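Local coordinates for protein transcriptional regulator (Rhodococcus jostii, PDB 5CYV) that binds p-coumaroyl-CoA and, as a MarR-family transcriptional regulator linked to p-hydroxycinnamate metabolism, probably binds DNA, at residues K28-T33 / A111-A116; G20-A25 / R119-I124. All coordinates share one frame; numbering follows the deposited sequence.

Interaction 1: residues K28-T33 / A111-A116; sequences KALVPT and ARVDAA
Ala29 O lies 3.4 Å from Arg112 CD where the end of helix 11-30 meets the second half of helix 100-121, two helices of the MarR-type winged helix-turn-helix fold. The contact illustrates how a long polar side chain can pack by its carbons while its charge is used elsewhere.

The apolar part is small and close. The methyl of Ala29 meets that of Ala116, CB to CB at 3.7 Å, which lets the backbones approach. Deeper in, Leu30 CD2 reaches Val113 CG2 at 3.6 Å. Val113 also belongs to the p-coumaroyl-CoA pocket, and both of these side chains touch Tyr40 of helix 37-47.

Arg112 supplies the rest. With CG anti to its carbonyl carbon (chi1 -62°) and the chain extended as far as NE, it runs past the 3-10 turn at 31-33. Thr33 CG2 lies 3.8 Å from Arg112 CD, while the ring of Pro32 sits over one guanidinium face, its CB 3.9 Å above the plane.

No direct hydrogen bond joins the segments. A water instead gives a proton to Ala29 O and accepts from Arg112 NH1, lying in the guanidinium plane, while Arg112 NE forms a salt bridge with Asp108. With an alanine here, the flat group against Pro32 would be lost, and the water and Asp108 would probably be left without this mate.

Just ahead of the 3-10 turn, Leu30 O accepts from Thr33 N and from Thr33 OG1; the hydroxyl, also bonded to Leu35 N, comes in on a lone pair in the carbonyl plane, OG1 to O 2.6 Å, at 136°.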
loop_
_atom_site.group_PDB
_atom_site.type_symbol
_atom_site.label_atom_id
_atom_site.label_comp_id
_atom_site.label_asym_id
_atom_site.label_seq_id
_atom_site.Cartn_x
_atom_site.Cartn_y
_atom_site.Cartn_z
ATOM N N LYS B 28 4.236 3.323 -12.988
ATOM C CA LYS B 28 4.930 4.171 -13.946
ATOM C C LYS B 28 6.130 3.423 -14.534
ATOM O O LYS B 28 6.346 3.500 -15.755
ATOM C CB LYS B 28 5.384 5.471 -13.275
ATOM C CG LYS B 28 4.202 6.417 -12.936
ATOM C CD LYS B 28 4.694 7.688 -12.252
ATOM C CE LYS B 28 3.513 8.562 -11.838
ATOM N NZ LYS B 28 2.560 7.860 -10.905
ATOM N N ALA B 29 6.927 2.716 -13.728
ATOM C CA ALA B 29 8.067 2.009 -14.298
ATOM C C ALA B 29 7.660 0.948 -15.305
ATOM O O ALA B 29 8.405 0.644 -16.242
ATOM C CB ALA B 29 8.872 1.378 -13.127
ATOM N N LEU B 30 6.483 0.378 -15.090
ATOM C CA LEU B 30 5.990 -0.700 -15.922
ATOM C C LEU B 30 5.374 -0.246 -17.253
ATOM O O LEU B 30 5.110 -1.105 -18.101
ATOM C CB LEU B 30 4.929 -1.526 -15.172
ATOM C CG LEU B 30 5.502 -2.408 -14.069
ATOM C CD1 LEU B 30 4.319 -2.972 -13.333
ATOM C CD2 LEU B 30 6.384 -3.525 -14.621
ATOM N N VAL B 31 5.138 1.065 -17.459
ATOM C CA VAL B 31 4.467 1.551 -18.690
ATOM C C VAL B 31 5.055 0.920 -19.979
ATOM O O VAL B 31 4.292 0.387 -20.812
ATOM C CB VAL B 31 4.466 3.080 -18.739
ATOM C CG1 VAL B 31 4.045 3.513 -20.128
ATOM C CG2 VAL B 31 3.488 3.567 -17.681
ATOM N N PRO B 32 6.393 0.841 -20.157
ATOM C CA PRO B 32 6.883 0.232 -21.416
ATOM C C PRO B 32 6.587 -1.260 -21.599
ATOM O O PRO B 32 6.676 -1.738 -22.734
ATOM C CB PRO B 32 8.401 0.441 -21.355
ATOM C CG PRO B 32 8.599 1.532 -20.344
ATOM C CD PRO B 32 7.479 1.487 -19.384
ATOM N N THR B 33 6.250 -1.953 -20.525
ATOM C CA THR B 33 5.936 -3.369 -20.585
ATOM C C THR B 33 4.480 -3.650 -20.851
ATOM O O THR B 33 4.118 -4.786 -21.086
ATOM C CB THR B 33 6.301 -4.059 -19.259
ATOM O OG1 THR B 33 5.326 -3.724 -18.255
ATOM C CG2 THR B 33 7.711 -3.673 -18.771
ATOM N N ALA B 111 13.595 -5.772 -13.880
ATOM C CA ALA B 111 14.732 -4.830 -13.877
ATOM C C ALA B 111 14.182 -3.391 -13.657
ATOM O O ALA B 111 14.750 -2.612 -12.858
ATOM C CB ALA B 111 15.501 -4.929 -15.164
ATOM N N ARG B 112 13.132 -3.025 -14.380
ATOM C CA ARG B 112 12.492 -1.705 -14.177
ATOM C C ARG B 112 11.961 -1.489 -12.796
ATOM O O ARG B 112 12.225 -0.446 -12.172
ATOM C CB ARG B 112 11.335 -1.519 -15.200
ATOM C CG ARG B 112 11.858 -1.544 -16.649
ATOM C CD ARG B 112 10.639 -1.503 -17.635
ATOM N NE ARG B 112 11.115 -1.817 -18.968
ATOM C CZ ARG B 112 11.754 -0.981 -19.773
ATOM N NH1 ARG B 112 11.947 0.306 -19.433
ATOM N NH2 ARG B 112 12.253 -1.431 -20.938
ATOM N N VAL B 113 11.264 -2.491 -12.276
ATOM C CA VAL B 113 10.685 -2.371 -10.950
ATOM C C VAL B 113 11.770 -2.351 -9.846
ATOM O O VAL B 113 11.709 -1.481 -8.977
ATOM C CB VAL B 113 9.668 -3.529 -10.739
ATOM C CG1 VAL B 113 9.267 -3.588 -9.307
ATOM C CG2 VAL B 113 8.449 -3.339 -11.680
ATOM N N ASP B 114 12.810 -3.172 -9.993
ATOM C CA ASP B 114 13.933 -3.136 -9.054
ATOM C C ASP B 114 14.536 -1.695 -8.981
ATOM O O ASP B 114 14.827 -1.139 -7.915
ATOM C CB ASP B 114 15.072 -4.111 -9.447
ATOM C CG ASP B 114 14.762 -5.607 -9.148
ATOM O OD1 ASP B 114 13.744 -5.886 -8.523
ATOM O OD2 ASP B 114 15.592 -6.450 -9.584
ATOM N N ALA B 115 14.742 -1.099 -10.154
ATOM C CA ALA B 115 15.393 0.208 -10.172
ATOM C C ALA B 115 14.492 1.255 -9.591
ATOM O O ALA B 115 15.022 2.197 -8.896
ATOM C CB ALA B 115 15.757 0.585 -11.620
ATOM N N ALA B 116 13.186 1.119 -9.878
ATOM C CA ALA B 116 12.203 2.032 -9.359
ATOM C C ALA B 116 12.141 1.903 -7.826
ATOM O O ALA B 116 12.006 2.920 -7.181
ATOM C CB ALA B 116 10.867 1.763 -9.984
HETATM O O HOH W 1 10.734 1.859 -17.278
#

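Interaction 2: residues G20-A25 / R119-I124; sequences GMVLGA and RYFEGI. With WCA (p-coumaroyl-CoA), chain I.
Tyr120 is the bump of this contact, and the hollow that takes it lies on helix 11-30 between Met21 and Ala25, one helical turn apart. The arrangement is a worked example of an aromatic side chain spanning the space between two helices that run in roughly opposite directions, here in the MarR fold, where Tyr120 and Val22 have their CA atoms 8.1 Å apart.

The two walls of the hollow meet the ring differently. Ala25 is low and approaches an edge in the ring plane at the phenol end, its CB 3.6 Å from Tyr120 OH. Met21 is tall: its chain bends at chi3 (66°) and brings the terminal methyl in obliquely on the CE1 side, Met21 CE to Tyr120 CE1 at 3.4 Å.

Val22 CG2 sits against both aromatic side chains, 4.3 Å from Tyr120 CD2 and closer, at 3.9 Å, to CZ at the far end of Phe121, whose side chain it crosses at about a right angle. The Phe121 ring is backed over its centre by Tyr120 CB and bounded at an edge by Ile124 CD1, brought round by a type I turn. Leu15 of the second subunit also packs on Phe121.

Gly20 and Leu23 contact one p-coumaroyl-CoA, and Val22 touches another. A CB placed on Gly20 would fall about 2.6 Å from N6 of the first ligand, so a side chain here would clash with the adenine. Leu23 CD1 lies above the plane of the same base near its rim, 3.6 Å from C2 of the ligand.

No hydrogen bond crosses between the segments, so this contact depends on complementary shape and on van der Waals contact rather than on directional polar pairing.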
loop_
_atom_site.group_PDB
_atom_site.type_symbol
_atom_site.label_atom_id
_atom_site.label_comp_id
_atom_site.label_asym_id
_atom_site.label_seq_id
_atom_site.Cartn_x
_atom_site.Cartn_y
_atom_site.Cartn_z
ATOM N N GLY B 20 1.668 3.371 -1.056
ATOM C CA GLY B 20 1.104 4.002 -2.245
ATOM C C GLY B 20 2.151 4.621 -3.128
ATOM O O GLY B 20 1.967 4.633 -4.367
ATOM N N MET B 21 3.203 5.176 -2.513
ATOM C CA MET B 21 4.345 5.656 -3.309
ATOM C C MET B 21 4.918 4.534 -4.157
ATOM O O MET B 21 5.199 4.705 -5.375
ATOM C CB MET B 21 5.463 6.212 -2.412
ATOM C CG MET B 21 5.038 7.438 -1.673
ATOM S SD MET B 21 6.213 7.887 -0.320
ATOM C CE MET B 21 7.645 8.310 -1.294
ATOM N N VAL B 22 5.068 3.383 -3.534
ATOM C CA VAL B 22 5.661 2.251 -4.254
ATOM C C VAL B 22 4.725 1.825 -5.373
ATOM O O VAL B 22 5.196 1.643 -6.513
ATOM C CB VAL B 22 5.933 1.090 -3.306
ATOM C CG1 VAL B 22 6.400 -0.156 -4.140
ATOM C CG2 VAL B 22 7.056 1.459 -2.326
ATOM N N LEU B 23 3.418 1.697 -5.083
ATOM C CA LEU B 23 2.487 1.294 -6.152
ATOM C C LEU B 23 2.518 2.232 -7.362
ATOM O O LEU B 23 2.558 1.787 -8.498
ATOM C CB LEU B 23 1.045 1.209 -5.578
ATOM C CG LEU B 23 0.812 0.041 -4.612
ATOM C CD1 LEU B 23 -0.417 0.213 -3.820
ATOM C CD2 LEU B 23 0.707 -1.322 -5.323
ATOM N N GLY B 24 2.507 3.519 -7.120
ATOM C CA GLY B 24 2.470 4.461 -8.229
ATOM C C GLY B 24 3.790 4.403 -8.996
ATOM O O GLY B 24 3.779 4.465 -10.223
ATOM N N ALA B 25 4.912 4.273 -8.281
ATOM C CA ALA B 25 6.201 4.182 -8.966
ATOM C C ALA B 25 6.311 2.917 -9.806
ATOM O O ALA B 25 6.905 2.929 -10.897
ATOM C CB ALA B 25 7.330 4.238 -7.936
ATOM N N ARG B 119 15.098 4.036 -5.401
ATOM C CA ARG B 119 14.884 5.404 -4.968
ATOM C C ARG B 119 14.412 5.437 -3.511
ATOM O O ARG B 119 14.691 6.403 -2.799
ATOM C CB ARG B 119 13.862 6.099 -5.868
ATOM C CG ARG B 119 13.272 7.366 -5.274
ATOM C CD ARG B 119 13.763 8.602 -6.010
ATOM N NE ARG B 119 13.116 8.758 -7.309
ATOM C CZ ARG B 119 12.974 9.921 -7.939
ATOM N NH1 ARG B 119 13.434 11.035 -7.387
ATOM N NH2 ARG B 119 12.372 9.968 -9.120
ATOM N N TYR B 120 13.614 4.440 -3.117
ATOM C CA TYR B 120 13.097 4.452 -1.774
ATOM C C TYR B 120 13.904 3.649 -0.780
ATOM O O TYR B 120 13.923 4.011 0.403
ATOM C CB TYR B 120 11.668 3.907 -1.753
ATOM C CG TYR B 120 10.794 4.648 -2.738
ATOM C CD1 TYR B 120 10.542 5.976 -2.575
ATOM C CD2 TYR B 120 10.197 3.957 -3.773
ATOM C CE1 TYR B 120 9.725 6.666 -3.464
ATOM C CE2 TYR B 120 9.398 4.630 -4.694
ATOM C CZ TYR B 120 9.131 5.962 -4.498
ATOM O OH TYR B 120 8.336 6.630 -5.404
ATOM N N PHE B 121 14.517 2.558 -1.235
ATOM C CA PHE B 121 15.079 1.569 -0.281
ATOM C C PHE B 121 16.576 1.426 -0.302
ATOM O O PHE B 121 17.135 0.889 0.657
ATOM C CB PHE B 121 14.490 0.187 -0.517
ATOM C CG PHE B 121 12.995 0.161 -0.545
ATOM C CD1 PHE B 121 12.274 0.629 0.555
ATOM C CD2 PHE B 121 12.327 -0.330 -1.628
ATOM C CE1 PHE B 121 10.901 0.613 0.523
ATOM C CE2 PHE B 121 10.933 -0.327 -1.656
ATOM C CZ PHE B 121 10.249 0.133 -0.587
ATOM N N GLU B 122 17.244 1.896 -1.359
ATOM C CA GLU B 122 18.681 1.655 -1.457
ATOM C C GLU B 122 19.435 2.237 -0.266
ATOM O O GLU B 122 20.391 1.632 0.221
ATOM C CB GLU B 122 19.223 2.214 -2.772
ATOM C CG GLU B 122 20.702 1.823 -3.041
ATOM C CD GLU B 122 21.702 2.751 -2.386
ATOM O OE1 GLU B 122 21.300 3.857 -1.955
ATOM O OE2 GLU B 122 22.909 2.387 -2.331
ATOM N N GLY B 123 19.020 3.406 0.199
ATOM C CA GLY B 123 19.754 4.082 1.255
ATOM C C GLY B 123 19.473 3.611 2.665
ATOM O O GLY B 123 20.053 4.122 3.613
ATOM N N ILE B 124 18.608 2.635 2.809
ATOM C CA ILE B 124 18.271 2.182 4.171
ATOM C C ILE B 124 19.275 1.118 4.635
ATOM O O ILE B 124 19.587 0.222 3.879
ATOM C CB ILE B 124 16.849 1.607 4.213
ATOM C CG1 ILE B 124 15.824 2.604 3.662
ATOM C CG2 ILE B 124 16.438 1.264 5.680
ATOM C CD1 ILE B 124 14.429 1.988 3.518
HETATM C C4 WCA I . -4.575 2.392 -2.339
HETATM C C5 WCA I . -3.908 3.492 -1.799
HETATM C C6 WCA I . -2.688 3.216 -1.089
HETATM C C8 WCA I . -5.710 4.253 -2.844
HETATM N N1 WCA I . -2.318 1.917 -0.939
HETATM N N3 WCA I . -4.155 1.109 -2.167
HETATM C CAV WCA I . -4.268 4.579 6.682
HETATM C CAT WCA I . -4.278 4.235 7.982
HETATM C CBS WCA I . -4.433 5.247 8.923
HETATM O OAJ WCA I . -4.332 4.811 10.263
HETATM C CAU WCA I . -4.584 6.583 8.560
HETATM C CAW WCA I . -4.593 6.946 7.226
HETATM C CBT WCA I . -4.451 5.898 6.310
HETATM C CAR WCA I . -4.411 6.071 4.857
HETATM C CAQ WCA I . -4.274 7.468 4.408
HETATM C CBP WCA I . -4.025 7.635 2.962
HETATM O OAD WCA I . -4.000 6.732 2.138
HETATM S SBO WCA I . -3.722 9.333 2.546
HETATM C CBA WCA I . -3.333 9.257 0.761
HETATM C CAY WCA I . -1.932 8.650 0.627
HETATM N NBH WCA I . -1.489 8.905 -0.749
HETATM C CBQ WCA I . -1.743 7.994 -1.873
HETATM O OAE WCA I . -2.390 6.965 -1.668
HETATM C CBB WCA I . -1.152 8.467 -3.183
HETATM C CAZ WCA I . -0.619 7.231 -4.014
HETATM N NBI WCA I . -1.777 6.474 -4.440
HETATM C CBR WCA I . -1.948 6.195 -5.788
HETATM O OAF WCA I . -1.089 6.572 -6.536
HETATM C CBX WCA I . -3.179 5.504 -6.246
HETATM O OAK WCA I . -4.107 5.572 -5.180
HETATM C CCD WCA I . -2.933 4.025 -6.574
HETATM C CAA WCA I . -2.431 3.217 -5.364
HETATM C CAB WCA I . -1.900 3.843 -7.706
HETATM C CBD WCA I . -4.252 3.357 -7.030
HETATM O OBK WCA I . -4.723 4.101 -8.181
HETATM P PCG WCA I . -5.193 3.427 -9.547
HETATM O OAP WCA I . -5.040 4.470 -10.611
HETATM O OAI WCA I . -4.612 2.081 -9.732
HETATM O OBN WCA I . -6.759 3.132 -9.415
HETATM P PCF WCA I . -7.920 3.587 -8.458
HETATM O OAO WCA I . -9.182 2.869 -8.987
HETATM O OAH WCA I . -7.936 5.092 -8.318
HETATM O "O5'" WCA I . -7.539 2.939 -7.019
HETATM C "C5'" WCA I . -7.437 1.546 -6.870
HETATM C "C4'" WCA I . -7.661 1.167 -5.437
HETATM O "O4'" WCA I . -6.285 1.771 -4.874
HETATM C "C3'" WCA I . -8.734 1.799 -4.784
HETATM O "O3'" WCA I . -9.368 0.691 -4.051
HETATM P PCE WCA I . -10.808 0.108 -4.553
HETATM O OAM WCA I . -11.735 1.303 -4.536
HETATM O OAN WCA I . -11.146 -0.951 -3.524
HETATM O OAG WCA I . -10.555 -0.435 -5.925
HETATM C "C2'" WCA I . -8.038 2.718 -3.705
HETATM O "O2'" WCA I . -8.771 2.779 -2.510
HETATM C "C1'" WCA I . -6.645 2.007 -3.607
HETATM N N9 WCA I . -5.694 2.900 -2.995
HETATM N N7 WCA I . -4.612 4.648 -2.139
HETATM C C2 WCA I . -3.004 0.917 -1.432
HETATM N N6 WCA I . -1.991 4.321 -0.549
#

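In the fold
From the N terminus, helix 11-30 first presents 20-25 and then 28-33. The chain next runs through helices 37-47, 55-62 and 70-78 and the antiparallel strands 82-87 and 94-98 before helix 100-121 returns. On that helix 111-116 closes interaction 1 across 77 intervening residues; 119-124, at its end and in the turn that follows, closes interaction 2 across 93. The order is reversed, so the inner loop lies within the outer one without crossing it, as follows from the helices' roughly opposite directions. With centres 12 Å apart, the two contacts meet where Ala116 CB packs 4.2 Å from Ala25 O. Together they tie the first long helix to the second half of helix 100-121, alongside the p-coumaroyl-CoA pockets.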